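Local atomic coordinates of chitin elicitor receptor kinase 1 (Arabidopsis thaliana, PDB entry 4EBY), a protein that probably acts as a plant immune receptor kinase that recognises chitin oligomers through its LysM ectodomain and is activated by chitin-induced dimerization. Residues 7-12 with 43-48; 64-69 with 75-80; 107-112 with 124-129; 144-147 with 151-154. One frame throughout, in Å; residues are numbered along the deposited sequence.

Contact 1. Residues 7-12 with 43-48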
loop_
_atom_site.group_PDB
_atom_site.type_symbol
_atom_site.label_atom_id
_atom_site.label_comp_id
_atom_site.label_asym_id
_atom_site.label_seq_id
_atom_site.Cartn_x
_atom_site.Cartn_y
_atom_site.Cartn_z
ATOM N N LEU A 7 -7.996 -1.470 9.439
ATOM C CA LEU A 7 -7.115 -0.776 8.533
ATOM C C LEU A 7 -5.907 -1.590 8.133
ATOM O O LEU A 7 -5.606 -2.651 8.705
ATOM C CB LEU A 7 -6.645 0.539 9.117
ATOM C CG LEU A 7 -5.434 0.460 10.039
ATOM C CD1 LEU A 7 -4.784 1.834 10.073
ATOM C CD2 LEU A 7 -5.863 0.047 11.395
ATOM N N ALA A 8 -5.243 -1.082 7.107
ATOM C CA ALA A 8 -4.005 -1.639 6.606
ATOM C C ALA A 8 -3.084 -0.468 6.302
ATOM O O ALA A 8 -3.504 0.703 6.400
ATOM C CB ALA A 8 -4.251 -2.482 5.333
ATOM N N LEU A 9 -1.834 -0.762 5.953
ATOM C CA LEU A 9 -0.871 0.293 5.600
ATOM C C LEU A 9 -0.352 0.011 4.199
ATOM O O LEU A 9 -0.124 -1.149 3.848
ATOM C CB LEU A 9 0.300 0.304 6.581
ATOM C CG LEU A 9 -0.047 0.692 8.016
ATOM C CD1 LEU A 9 1.113 0.397 8.935
ATOM C CD2 LEU A 9 -0.384 2.184 8.052
ATOM N N ALA A 10 -0.198 1.056 3.388
ATOM C CA ALA A 10 0.395 0.899 2.062
ATOM C C ALA A 10 1.804 1.473 2.069
ATOM O O ALA A 10 2.035 2.566 2.590
ATOM C CB ALA A 10 -0.458 1.614 0.997
ATOM N N SER A 11 2.749 0.746 1.493
ATOM C CA SER A 11 4.125 1.227 1.420
ATOM C C SER A 11 4.384 1.874 0.081
ATOM O O SER A 11 4.366 1.198 -0.953
ATOM C CB SER A 11 5.103 0.061 1.615
ATOM O OG SER A 11 6.447 0.533 1.566
ATOM N N TYR A 12 4.587 3.194 0.104
ATOM C CA TYR A 12 4.724 3.968 -1.126
ATOM C C TYR A 12 6.171 4.440 -1.299
ATOM O O TYR A 12 6.626 5.345 -0.603
ATOM C CB TYR A 12 3.764 5.167 -1.041
ATOM C CG TYR A 12 3.504 5.900 -2.336
ATOM C CD1 TYR A 12 2.241 5.888 -2.915
ATOM C CD2 TYR A 12 4.520 6.609 -2.971
ATOM C CE1 TYR A 12 1.992 6.594 -4.110
ATOM C CE2 TYR A 12 4.288 7.280 -4.154
ATOM C CZ TYR A 12 3.033 7.263 -4.720
ATOM O OH TYR A 12 2.830 7.972 -5.892
ATOM N N LEU A 43 1.385 11.021 8.858
ATOM C CA LEU A 43 2.611 11.291 9.597
ATOM C C LEU A 43 2.752 10.425 10.851
ATOM O O LEU A 43 3.866 10.093 11.248
ATOM C CB LEU A 43 2.740 12.769 9.955
ATOM C CG LEU A 43 2.919 13.677 8.723
ATOM C CD1 LEU A 43 2.917 15.123 9.146
ATOM C CD2 LEU A 43 4.221 13.327 7.998
ATOM N N ARG A 44 1.631 10.070 11.471
ATOM C CA ARG A 44 1.702 9.238 12.687
ATOM C C ARG A 44 2.382 7.911 12.450
ATOM O O ARG A 44 2.949 7.336 13.372
ATOM C CB ARG A 44 0.309 8.944 13.220
ATOM C CG ARG A 44 -0.267 10.033 14.018
ATOM C CD ARG A 44 -1.635 9.613 14.474
ATOM N NE ARG A 44 -2.318 10.754 15.040
ATOM C CZ ARG A 44 -3.310 11.392 14.445
ATOM N NH1 ARG A 44 -3.768 10.973 13.268
ATOM N NH2 ARG A 44 -3.854 12.431 15.047
ATOM N N TYR A 45 2.305 7.408 11.224
ATOM C CA TYR A 45 2.932 6.137 10.876
ATOM C C TYR A 45 4.334 6.304 10.300
ATOM O O TYR A 45 4.954 5.328 9.893
ATOM C CB TYR A 45 2.040 5.352 9.899
ATOM C CG TYR A 45 0.768 4.860 10.552
ATOM C CD1 TYR A 45 0.750 3.661 11.303
ATOM C CD2 TYR A 45 -0.393 5.603 10.472
ATOM C CE1 TYR A 45 -0.421 3.240 11.912
ATOM C CE2 TYR A 45 -1.564 5.187 11.074
ATOM C CZ TYR A 45 -1.568 4.005 11.797
ATOM O OH TYR A 45 -2.745 3.629 12.398
ATOM N N ASN A 46 4.828 7.541 10.262
ATOM C CA ASN A 46 6.128 7.836 9.656
ATOM C C ASN A 46 6.904 8.826 10.516
ATOM O O ASN A 46 7.144 9.953 10.116
ATOM C CB ASN A 46 5.945 8.430 8.258
ATOM C CG ASN A 46 5.287 7.467 7.299
ATOM O OD1 ASN A 46 5.962 6.645 6.675
ATOM N ND2 ASN A 46 3.959 7.546 7.190
ATOM N N SER A 47 7.268 8.413 11.722
ATOM C CA SER A 47 7.962 9.310 12.643
ATOM C C SER A 47 9.319 9.736 12.094
ATOM O O SER A 47 9.901 10.727 12.551
ATOM C CB SER A 47 8.135 8.640 14.002
ATOM O OG SER A 47 8.787 7.392 13.852
ATOM N N ASN A 48 9.810 8.987 11.110
ATOM C CA ASN A 48 11.083 9.278 10.452
ATOM C C ASN A 48 11.054 10.540 9.589
ATOM O O ASN A 48 12.100 11.107 9.269
ATOM C CB ASN A 48 11.495 8.091 9.580
ATOM C CG ASN A 48 10.431 7.734 8.554
ATOM O OD1 ASN A 48 9.314 7.358 8.910
ATOM N ND2 ASN A 48 10.773 7.852 7.278
#
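Tyr-45 is brought against Leu-7 and Leu-9 by a type I beta turn, closed by the backbone bond from Asn-46 N to Leu-43 O at 2.9 Å. Tyr-45 fills the third position of this turn, which forms as the chain leaves helix 40-43. The main evidence for the contact is a CH-pi interaction: Leu-9 CD2 stands 3.9 Å from the centroid of the Tyr-45 ring and only 16° from the ring normal. The methyl is displaced toward one side of the ring, where Leu-9 CD2 approaches Tyr-45 CD1 to 3.7 Å. Leu-9 CD1 closes on the same ring carbon, Tyr-45 CD1, at 4.0 Å, so both branches of the leucine take part, and the two side chains meet roughly at right angles.

The order strand 8-13, helix 20-26, helix 40-43, strand 60-70 is consistent with the beta-alpha-alpha-beta plan of a LysM fold; this contact joins strand 8-13 to the loop after helix 40-43. Asn-46 ND2 ties that loop further, bonding to Ile-42 O and Leu-62 O.

At the far end of the ring, Leu-7 meets Tyr-45 from the opposing direction. With CG held between backbone N and carbonyl carbon (chi1 85°), the side chain carries CD1 toward the phenol, and Leu-7 CD1 ends 3.6 Å from Tyr-45 OH, obliquely to the ring. Pro-191 also touches Tyr-45.

Contact 2. Residues 64-69 with 75-80. With NAG (2-acetamido-2-deoxy-beta-D-glucopyranose), chain E.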
loop_
_atom_site.group_PDB
_atom_site.type_symbol
_atom_site.label_atom_id
_atom_site.label_comp_id
_atom_site.label_asym_id
_atom_site.label_seq_id
_atom_site.Cartn_x
_atom_site.Cartn_y
_atom_site.Cartn_z
ATOM N N PRO A 64 -2.022 4.800 5.969
ATOM C CA PRO A 64 -3.129 3.948 6.426
ATOM C C PRO A 64 -4.325 4.010 5.479
ATOM O O PRO A 64 -4.597 5.075 4.902
ATOM C CB PRO A 64 -3.497 4.553 7.782
ATOM C CG PRO A 64 -3.190 6.052 7.578
ATOM C CD PRO A 64 -1.939 6.082 6.721
ATOM N N PHE A 65 -5.007 2.882 5.294
ATOM C CA PHE A 65 -6.216 2.848 4.460
ATOM C C PHE A 65 -7.178 1.749 4.932
ATOM O O PHE A 65 -6.773 0.846 5.677
ATOM C CB PHE A 65 -5.859 2.705 2.971
ATOM C CG PHE A 65 -5.262 1.359 2.587
ATOM C CD1 PHE A 65 -6.058 0.414 1.955
ATOM C CD2 PHE A 65 -3.922 1.074 2.803
ATOM C CE1 PHE A 65 -5.529 -0.822 1.555
ATOM C CE2 PHE A 65 -3.374 -0.175 2.408
ATOM C CZ PHE A 65 -4.179 -1.112 1.774
ATOM N N PRO A 66 -8.462 1.838 4.549
ATOM C CA PRO A 66 -9.413 0.810 5.021
ATOM C C PRO A 66 -9.171 -0.514 4.313
ATOM O O PRO A 66 -8.799 -0.533 3.145
ATOM C CB PRO A 66 -10.785 1.354 4.579
ATOM C CG PRO A 66 -10.549 2.831 4.274
ATOM C CD PRO A 66 -9.130 2.910 3.787
ATOM N N CYS A 67 -9.387 -1.621 5.012
ATOM C CA CYS A 67 -9.133 -2.936 4.419
ATOM C C CYS A 67 -10.458 -3.698 4.453
ATOM O O CYS A 67 -10.930 -4.095 5.516
ATOM C CB CYS A 67 -8.022 -3.651 5.201
ATOM S SG CYS A 67 -7.529 -5.302 4.534
ATOM N N GLU A 68 -11.079 -3.865 3.285
ATOM C CA GLU A 68 -12.473 -4.302 3.205
ATOM C C GLU A 68 -12.605 -5.591 2.412
ATOM O O GLU A 68 -11.785 -5.865 1.542
ATOM C CB GLU A 68 -13.313 -3.210 2.523
ATOM C CG GLU A 68 -13.475 -1.965 3.398
ATOM C CD GLU A 68 -13.317 -0.672 2.642
ATOM O OE1 GLU A 68 -12.724 -0.676 1.544
ATOM O OE2 GLU A 68 -13.781 0.363 3.165
ATOM N N CYS A 69 -13.642 -6.378 2.707
ATOM C CA CYS A 69 -13.897 -7.584 1.928
ATOM C C CYS A 69 -14.414 -7.196 0.548
ATOM O O CYS A 69 -15.292 -6.343 0.424
ATOM C CB CYS A 69 -14.887 -8.496 2.646
ATOM S SG CYS A 69 -14.889 -10.176 1.945
ATOM N N LEU A 75 -9.374 -9.442 0.379
ATOM C CA LEU A 75 -9.313 -8.152 1.061
ATOM C C LEU A 75 -8.622 -7.087 0.232
ATOM O O LEU A 75 -7.559 -7.312 -0.353
ATOM C CB LEU A 75 -8.562 -8.313 2.378
ATOM C CG LEU A 75 -9.243 -9.203 3.418
ATOM C CD1 LEU A 75 -8.259 -9.463 4.542
ATOM C CD2 LEU A 75 -10.495 -8.518 3.936
ATOM N N GLY A 76 -9.220 -5.909 0.213
ATOM C CA GLY A 76 -8.614 -4.792 -0.492
ATOM C C GLY A 76 -9.373 -3.497 -0.303
ATOM O O GLY A 76 -10.313 -3.407 0.492
ATOM N N HIS A 77 -8.941 -2.478 -1.032
ATOM C CA HIS A 77 -9.641 -1.203 -0.991
ATOM C C HIS A 77 -9.688 -0.567 -2.372
ATOM O O HIS A 77 -8.686 -0.592 -3.084
ATOM C CB HIS A 77 -8.937 -0.256 -0.034
ATOM C CG HIS A 77 -9.626 1.064 0.093
ATOM N ND1 HIS A 77 -10.865 1.183 0.687
ATOM C CD2 HIS A 77 -9.281 2.293 -0.339
ATOM C CE1 HIS A 77 -11.237 2.453 0.644
ATOM N NE2 HIS A 77 -10.308 3.144 0.003
ATOM N N ASN A 78 -10.839 0.011 -2.720
ATOM C CA ASN A 78 -10.984 0.800 -3.949
ATOM C C ASN A 78 -10.648 2.276 -3.698
ATOM O O ASN A 78 -11.463 3.021 -3.137
ATOM C CB ASN A 78 -12.419 0.733 -4.475
ATOM C CG ASN A 78 -12.859 -0.672 -4.840
ATOM O OD1 ASN A 78 -12.043 -1.521 -5.206
ATOM N ND2 ASN A 78 -14.175 -0.914 -4.724
ATOM N N PHE A 79 -9.453 2.688 -4.105
ATOM C CA PHE A 79 -9.145 4.122 -4.160
ATOM C C PHE A 79 -9.757 4.726 -5.412
ATOM O O PHE A 79 -10.259 4.019 -6.300
ATOM C CB PHE A 79 -7.638 4.368 -4.150
ATOM C CG PHE A 79 -6.966 3.949 -2.881
ATOM C CD1 PHE A 79 -7.016 4.771 -1.766
ATOM C CD2 PHE A 79 -6.291 2.742 -2.798
ATOM C CE1 PHE A 79 -6.407 4.394 -0.583
ATOM C CE2 PHE A 79 -5.661 2.361 -1.628
ATOM C CZ PHE A 79 -5.718 3.195 -0.506
ATOM N N SER A 80 -9.746 6.062 -5.480
ATOM C CA SER A 80 -10.255 6.748 -6.658
ATOM C C SER A 80 -9.181 7.706 -7.164
ATOM O O SER A 80 -8.473 8.342 -6.374
ATOM C CB SER A 80 -11.542 7.515 -6.337
ATOM O OG SER A 80 -12.617 6.632 -6.045
HETATM C C1 NAG E . -14.714 -2.016 -5.502
HETATM C C2 NAG E . -16.022 -2.430 -4.815
HETATM C C3 NAG E . -16.649 -3.564 -5.615
HETATM C C4 NAG E . -16.857 -3.108 -7.050
HETATM C C5 NAG E . -15.577 -2.546 -7.647
HETATM C C6 NAG E . -15.851 -1.980 -9.040
HETATM C C7 NAG E . -16.544 -2.420 -2.420
HETATM C C8 NAG E . -16.120 -2.871 -1.042
HETATM N N2 NAG E . -15.820 -2.874 -3.446
HETATM O O3 NAG E . -17.883 -3.943 -5.028
HETATM O O4 NAG E . -17.234 -4.192 -7.862
HETATM O O5 NAG E . -15.033 -1.556 -6.800
HETATM O O6 NAG E . -16.721 -0.863 -8.989
HETATM O O7 NAG E . -17.517 -1.674 -2.553
HETATM O O HOH W 1 -13.203 -0.840 -1.140
#
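A beta hairpin, strand 60-70 with strand 74-82, holds this contact, and its antiparallel register is fixed by two backbone bonds between Glu-68 and Gly-76. Glu-68 N gives to Gly-76 O and Gly-76 N gives to Glu-68 O, both at 2.9 Å, which makes this a hydrogen-bonded pair. Cys-69 and Leu-75 form the adjoining non-hydrogen-bonded pair.

Beyond Gly-76 side chains take over. The Glu-68 chain bends at chi2 (137°) and lies alongside His-77, pointing the same way. His-77 ND1 donates to Glu-68 OE1 at 2.8 Å; the oxygen is nearly in the imidazole plane, and is reached on the syn side of a carboxylate from whose plane the donor is tilted by 33°. A water gives a second bond to Glu-68 OE1 and accepts from Asn-78 N, so this oxygen is gripped twice. The carboxylate would probably stabilise positive charge on the imidazole. Over one ring face, Pro-66 CD stands 3.9 Å from the His-77 centroid, close to the normal, in a CH-pi contact. Pro-66 O is buried without a hydrogen-bond partner; His-77 CB approaches it to 3.2 Å. Deeper in, Phe-65 CB meets Phe-79 CZ at 3.5 Å, the two rings being oblique.

Asn-78 carries an N-linked sugar, joined through ND2. Strand 122-128 flanks the hairpin beside 74-82, strand 8-13 flanks it beside 60-70, and the disulfide from Cys-67 to Cys-129 staples it to the chain just past strand 122-128.

Contact 3. Residues 107-112 with 124-129. With NAG (2-acetamido-2-deoxy-beta-D-glucopyranose), chain D; NAG (2-acetamido-2-deoxy-beta-D-glucopyranose), chain E.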
loop_
_atom_site.group_PDB
_atom_site.type_symbol
_atom_site.label_atom_id
_atom_site.label_comp_id
_atom_site.label_asym_id
_atom_site.label_seq_id
_atom_site.Cartn_x
_atom_site.Cartn_y
_atom_site.Cartn_z
ATOM N N GLN A 107 -7.000 -2.010 -15.868
ATOM C CA GLN A 107 -7.678 -2.141 -17.155
ATOM C C GLN A 107 -8.939 -3.004 -17.022
ATOM O O GLN A 107 -9.951 -2.735 -17.657
ATOM C CB GLN A 107 -6.714 -2.694 -18.207
ATOM C CG GLN A 107 -7.324 -2.781 -19.614
ATOM C CD GLN A 107 -6.273 -3.013 -20.702
ATOM O OE1 GLN A 107 -5.128 -2.556 -20.594
ATOM N NE2 GLN A 107 -6.659 -3.734 -21.752
ATOM N N ALA A 108 -8.899 -4.025 -16.175
ATOM C CA ALA A 108 -10.052 -4.910 -16.033
ATOM C C ALA A 108 -11.265 -4.246 -15.378
ATOM O O ALA A 108 -12.411 -4.571 -15.700
ATOM C CB ALA A 108 -9.653 -6.196 -15.271
ATOM N N ARG A 109 -11.012 -3.299 -14.475
ATOM C CA ARG A 109 -12.064 -2.760 -13.621
ATOM C C ARG A 109 -12.497 -1.351 -14.006
ATOM O O ARG A 109 -13.340 -0.777 -13.331
ATOM C CB ARG A 109 -11.630 -2.750 -12.148
ATOM C CG ARG A 109 -10.570 -1.712 -11.796
ATOM C CD ARG A 109 -9.853 -2.059 -10.478
ATOM N NE ARG A 109 -10.743 -2.107 -9.316
ATOM C CZ ARG A 109 -11.231 -3.217 -8.762
ATOM N NH1 ARG A 109 -12.004 -3.111 -7.684
ATOM N NH2 ARG A 109 -10.966 -4.422 -9.269
ATOM N N ASN A 110 -11.926 -0.822 -15.088
ATOM C CA ASN A 110 -12.316 0.500 -15.616
ATOM C C ASN A 110 -12.709 0.350 -17.074
ATOM O O ASN A 110 -12.169 -0.517 -17.763
ATOM C CB ASN A 110 -11.169 1.500 -15.464
ATOM C CG ASN A 110 -10.872 1.799 -14.018
ATOM O OD1 ASN A 110 -9.906 1.272 -13.433
ATOM N ND2 ASN A 110 -11.722 2.600 -13.414
ATOM N N PRO A 111 -13.662 1.183 -17.551
ATOM C CA PRO A 111 -14.230 0.962 -18.886
ATOM C C PRO A 111 -13.496 1.681 -20.016
ATOM O O PRO A 111 -13.828 1.471 -21.188
ATOM C CB PRO A 111 -15.652 1.515 -18.751
ATOM C CG PRO A 111 -15.474 2.680 -17.786
ATOM C CD PRO A 111 -14.475 2.124 -16.759
ATOM N N PHE A 112 -12.517 2.515 -19.679
ATOM C CA PHE A 112 -11.835 3.282 -20.710
ATOM C C PHE A 112 -10.843 2.394 -21.441
ATOM O O PHE A 112 -10.037 1.716 -20.811
ATOM C CB PHE A 112 -11.129 4.492 -20.075
ATOM C CG PHE A 112 -11.983 5.211 -19.071
ATOM C CD1 PHE A 112 -12.965 6.109 -19.482
ATOM C CD2 PHE A 112 -11.816 4.962 -17.718
ATOM C CE1 PHE A 112 -13.779 6.757 -18.550
ATOM C CE2 PHE A 112 -12.615 5.601 -16.776
ATOM C CZ PHE A 112 -13.600 6.491 -17.197
ATOM N N ASN A 124 -11.246 3.582 -10.784
ATOM C CA ASN A 124 -11.327 2.719 -9.615
ATOM C C ASN A 124 -9.994 1.982 -9.513
ATOM O O ASN A 124 -9.594 1.282 -10.447
ATOM C CB ASN A 124 -12.485 1.739 -9.825
ATOM C CG ASN A 124 -12.736 0.848 -8.620
ATOM O OD1 ASN A 124 -11.820 0.239 -8.086
ATOM N ND2 ASN A 124 -13.994 0.775 -8.190
ATOM N N VAL A 125 -9.282 2.201 -8.402
ATOM C CA VAL A 125 -7.926 1.665 -8.230
ATOM C C VAL A 125 -7.885 0.702 -7.061
ATOM O O VAL A 125 -8.035 1.121 -5.914
ATOM C CB VAL A 125 -6.942 2.807 -7.933
ATOM C CG1 VAL A 125 -5.533 2.253 -7.768
ATOM C CG2 VAL A 125 -6.971 3.861 -9.069
ATOM N N LEU A 126 -7.699 -0.589 -7.346
ATOM C CA LEU A 126 -7.692 -1.599 -6.292
ATOM C C LEU A 126 -6.304 -1.818 -5.712
ATOM O O LEU A 126 -5.338 -2.080 -6.433
ATOM C CB LEU A 126 -8.228 -2.929 -6.857
ATOM C CG LEU A 126 -8.182 -4.088 -5.867
ATOM C CD1 LEU A 126 -9.080 -3.774 -4.684
ATOM C CD2 LEU A 126 -8.618 -5.389 -6.579
ATOM N N VAL A 127 -6.206 -1.723 -4.391
ATOM C CA VAL A 127 -4.976 -2.084 -3.704
ATOM C C VAL A 127 -5.364 -3.145 -2.671
ATOM O O VAL A 127 -6.284 -2.931 -1.864
ATOM C CB VAL A 127 -4.382 -0.856 -2.987
ATOM C CG1 VAL A 127 -3.203 -1.252 -2.130
ATOM C CG2 VAL A 127 -3.949 0.230 -4.021
ATOM N N ASN A 128 -4.675 -4.282 -2.692
ATOM C CA ASN A 128 -5.040 -5.369 -1.795
ATOM C C ASN A 128 -4.417 -5.195 -0.419
ATOM O O ASN A 128 -3.511 -4.372 -0.231
ATOM C CB ASN A 128 -4.613 -6.691 -2.412
ATOM C CG ASN A 128 -5.476 -7.075 -3.585
ATOM O OD1 ASN A 128 -6.612 -6.597 -3.718
ATOM N ND2 ASN A 128 -4.951 -7.979 -4.431
ATOM N N CYS A 129 -4.927 -5.953 0.551
ATOM C CA CYS A 129 -4.397 -5.857 1.909
ATOM C C CYS A 129 -4.579 -7.187 2.601
ATOM O O CYS A 129 -5.187 -8.096 2.044
ATOM C CB CYS A 129 -5.125 -4.755 2.693
ATOM S SG CYS A 129 -6.964 -4.826 2.643
HETATM C C1 NAG D . -5.842 -8.564 -5.417
HETATM C C2 NAG D . -5.087 -8.530 -6.750
HETATM C C3 NAG D . -5.849 -9.250 -7.858
HETATM C C4 NAG D . -6.379 -10.592 -7.404
HETATM C C5 NAG D . -7.027 -10.493 -6.025
HETATM C C6 NAG D . -7.476 -11.854 -5.506
HETATM C C7 NAG D . -3.842 -6.462 -7.128
HETATM C C8 NAG D . -3.919 -5.046 -7.694
HETATM N N2 NAG D . -4.953 -7.157 -7.202
HETATM O O3 NAG D . -5.031 -9.422 -9.001
HETATM O O4 NAG D . -7.339 -11.018 -8.355
HETATM O O5 NAG D . -6.123 -9.916 -5.103
HETATM O O6 NAG D . -6.389 -12.746 -5.402
HETATM O O7 NAG D . -2.818 -6.903 -6.607
HETATM C C1 NAG E . -14.714 -2.016 -5.502
HETATM C C2 NAG E . -16.022 -2.430 -4.815
HETATM C C3 NAG E . -16.649 -3.564 -5.615
HETATM C C4 NAG E . -16.857 -3.108 -7.050
HETATM C C5 NAG E . -15.577 -2.546 -7.647
HETATM C C6 NAG E . -15.851 -1.980 -9.040
HETATM C C7 NAG E . -16.544 -2.420 -2.420
HETATM C C8 NAG E . -16.120 -2.871 -1.042
HETATM N N2 NAG E . -15.820 -2.874 -3.446
HETATM O O3 NAG E . -17.883 -3.943 -5.028
HETATM O O4 NAG E . -17.234 -4.192 -7.862
HETATM O O5 NAG E . -15.033 -1.556 -6.800
HETATM O O6 NAG E . -16.721 -0.863 -8.989
HETATM O O7 NAG E . -17.517 -1.674 -2.553
#
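Arg-109 and Asn-124 share a polar network in which the acceptor Asn-124 OD1 takes the principal bond, from Arg-109 NE at 2.9 Å. The N-H...O angle of 169° shows a straight bond, and OD1 lies in the guanidinium plane. Seen from the amide, however, the donor stands well above the carbonyl plane, 57° out of it. Arg-109 NH1 adds a weak bond to Asn-124 OD1 at 3.4 Å and a second weak one to Asn-78 OD1, so its interactions are spread over two amide oxygens.

The other half of the Asn-124 amide is spent on glycan. ND2 of Asn-124 donates to the ring oxygen O5 of the sugar linked to Asn-78, at 2.9 Å. With CG opposite its backbone N (chi1 -176°), the Asn-124 amide thus has the arginine at its oxygen and the sugar at its nitrogen. Holding the first N-acetylglucosamine by its ring oxygen should limit its swing about the Asn-78 linkage.

Apolar cover completes the arginine's setting. Its chain bends at chi3, and Leu-126 CB lies over one face of the guanidinium, 3.6 Å from Arg-109 CZ. Leu-126 O accepts from Thr-101 OG1. Further along, Asn-128 ND2 is covalently bonded to a second N-acetylglucosamine.

Arg-109 lies on helix 103-109, which is thereby pinned to strand 122-128, an outermost strand of the sheet; strand 74-82 runs antiparallel beside it, and Tyr-89 of helix 89-96 touches Asn-110.

Contact 4. Residues 144-147 with 151-154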
loop_
_atom_site.group_PDB
_atom_site.type_symbol
_atom_site.label_atom_id
_atom_site.label_comp_id
_atom_site.label_asym_id
_atom_site.label_seq_id
_atom_site.Cartn_x
_atom_site.Cartn_y
_atom_site.Cartn_z
ATOM N N VAL A 144 1.263 -4.285 6.251
ATOM C CA VAL A 144 1.711 -3.371 5.207
ATOM C C VAL A 144 1.641 -4.111 3.885
ATOM O O VAL A 144 2.189 -5.207 3.739
ATOM C CB VAL A 144 3.177 -2.934 5.410
ATOM C CG1 VAL A 144 3.591 -1.929 4.342
ATOM C CG2 VAL A 144 3.400 -2.335 6.819
ATOM N N THR A 145 0.945 -3.518 2.927
ATOM C CA THR A 145 0.995 -3.970 1.552
ATOM C C THR A 145 2.269 -3.376 0.948
ATOM O O THR A 145 2.380 -2.154 0.750
ATOM C CB THR A 145 -0.246 -3.462 0.812
ATOM O OG1 THR A 145 -1.405 -4.064 1.408
ATOM C CG2 THR A 145 -0.193 -3.837 -0.655
ATOM N N TYR A 146 3.239 -4.242 0.690
ATOM C CA TYR A 146 4.607 -3.820 0.440
ATOM C C TYR A 146 5.052 -4.258 -0.947
ATOM O O TYR A 146 5.325 -5.427 -1.177
ATOM C CB TYR A 146 5.512 -4.441 1.531
ATOM C CG TYR A 146 6.962 -4.007 1.505
ATOM C CD1 TYR A 146 7.434 -3.061 2.402
ATOM C CD2 TYR A 146 7.869 -4.580 0.616
ATOM C CE1 TYR A 146 8.764 -2.673 2.412
ATOM C CE2 TYR A 146 9.212 -4.189 0.614
ATOM C CZ TYR A 146 9.641 -3.231 1.519
ATOM O OH TYR A 146 10.958 -2.827 1.558
ATOM N N PRO A 147 5.091 -3.330 -1.911
ATOM C CA PRO A 147 5.590 -3.719 -3.237
ATOM C C PRO A 147 7.114 -3.916 -3.210
ATOM O O PRO A 147 7.865 -3.033 -2.769
ATOM C CB PRO A 147 5.196 -2.515 -4.126
ATOM C CG PRO A 147 4.092 -1.809 -3.340
ATOM C CD PRO A 147 4.526 -1.966 -1.904
ATOM N N GLU A 151 16.162 -4.005 -4.583
ATOM C CA GLU A 151 17.071 -3.935 -3.454
ATOM C C GLU A 151 16.574 -4.706 -2.227
ATOM O O GLU A 151 17.338 -4.940 -1.294
ATOM C CB GLU A 151 17.396 -2.477 -3.091
ATOM C CG GLU A 151 16.225 -1.664 -2.552
ATOM C CD GLU A 151 15.424 -0.957 -3.633
ATOM O OE1 GLU A 151 15.584 -1.271 -4.835
ATOM O OE2 GLU A 151 14.621 -0.075 -3.269
ATOM N N ASP A 152 15.306 -5.114 -2.234
ATOM C CA ASP A 152 14.751 -5.874 -1.106
ATOM C C ASP A 152 15.140 -7.342 -1.116
ATOM O O ASP A 152 15.336 -7.928 -2.171
ATOM C CB ASP A 152 13.224 -5.822 -1.126
ATOM C CG ASP A 152 12.678 -4.443 -0.852
ATOM O OD1 ASP A 152 13.119 -3.801 0.121
ATOM O OD2 ASP A 152 11.791 -4.005 -1.613
ATOM N N SER A 153 15.214 -7.932 0.078
ATOM C CA SER A 153 15.363 -9.372 0.230
ATOM C C SER A 153 14.597 -9.818 1.476
ATOM O O SER A 153 14.148 -8.984 2.272
ATOM C CB SER A 153 16.842 -9.764 0.338
ATOM O OG SER A 153 17.439 -9.146 1.460
ATOM N N LEU A 154 14.445 -11.131 1.651
ATOM C CA LEU A 154 13.780 -11.614 2.847
ATOM C C LEU A 154 14.529 -11.144 4.093
ATOM O O LEU A 154 13.928 -10.625 5.028
ATOM C CB LEU A 154 13.667 -13.136 2.835
ATOM C CG LEU A 154 12.972 -13.722 4.064
ATOM C CD1 LEU A 154 11.535 -13.198 4.174
ATOM C CD2 LEU A 154 13.001 -15.232 3.988
#
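Tyr-146 and Asp-152 make the one direct hydrogen bond of this contact, with the phenol Tyr-146 OH donating to Asp-152 OD1 at 2.8 Å. The donor comes from above the carboxylate plane, 45° out of it, and ring and carboxylate planes are 58° apart. The tyrosine reaches across because its CG stands opposite the backbone N (chi1 -175°), sending the ring from strand 143-147 to meet the aspartate coming from the opposing direction.

Van der Waals contact accompanies the bond. Asp-152 OD2 lies at the ring edge, 3.4 Å from Tyr-146 CE2.

The other carboxylate oxygen takes a salt bridge and a further hydrogen bond: Asp-152 OD2 pairs with Arg-60 NH2 and accepts from the backbone N of Arg-149. Arg-60 also makes a cation-pi interaction with the Tyr-146 ring and gives a bond to Pro-147 O, so it links both sides of the contact.

Capping comes next along the chain: Ser-153 occupies the N-cap of helix 154-161, its hydroxyl holding a backbone N of the first turn. Asp-152 sits one residue before that N-cap and ties strand 143-147 to the start of helix 154-161 within the LysM domain.

With a phenol on one oxygen and an arginine and a backbone N-H on the other, the buried carboxylate of Asp-152 has both oxygens satisfied, which probably keeps it ionised.

The four contacts follow in series along the chain and all reach one mixed sheet. Contact 1 uses strand 8-13, contact 2 the hairpin of 60-70 and 74-82, contact 3 the outermost strand 122-128, and contact 4 strand 143-147, which lies next to 8-13. Contacts 2 and 3 have centres about 12 Å apart and share a disulfide and a sugar; contacts 1 and 4 are about 14 Å apart and are joined by backbone bonds. Contacts 3 and 4, about 22 Å apart, belong to different LysM domains. Six strands in common, with the Cys-67 to Cys-129 disulfide, are consistent with one compact ectodomain, with glycan-carrying asparagines at contacts 2 and 3.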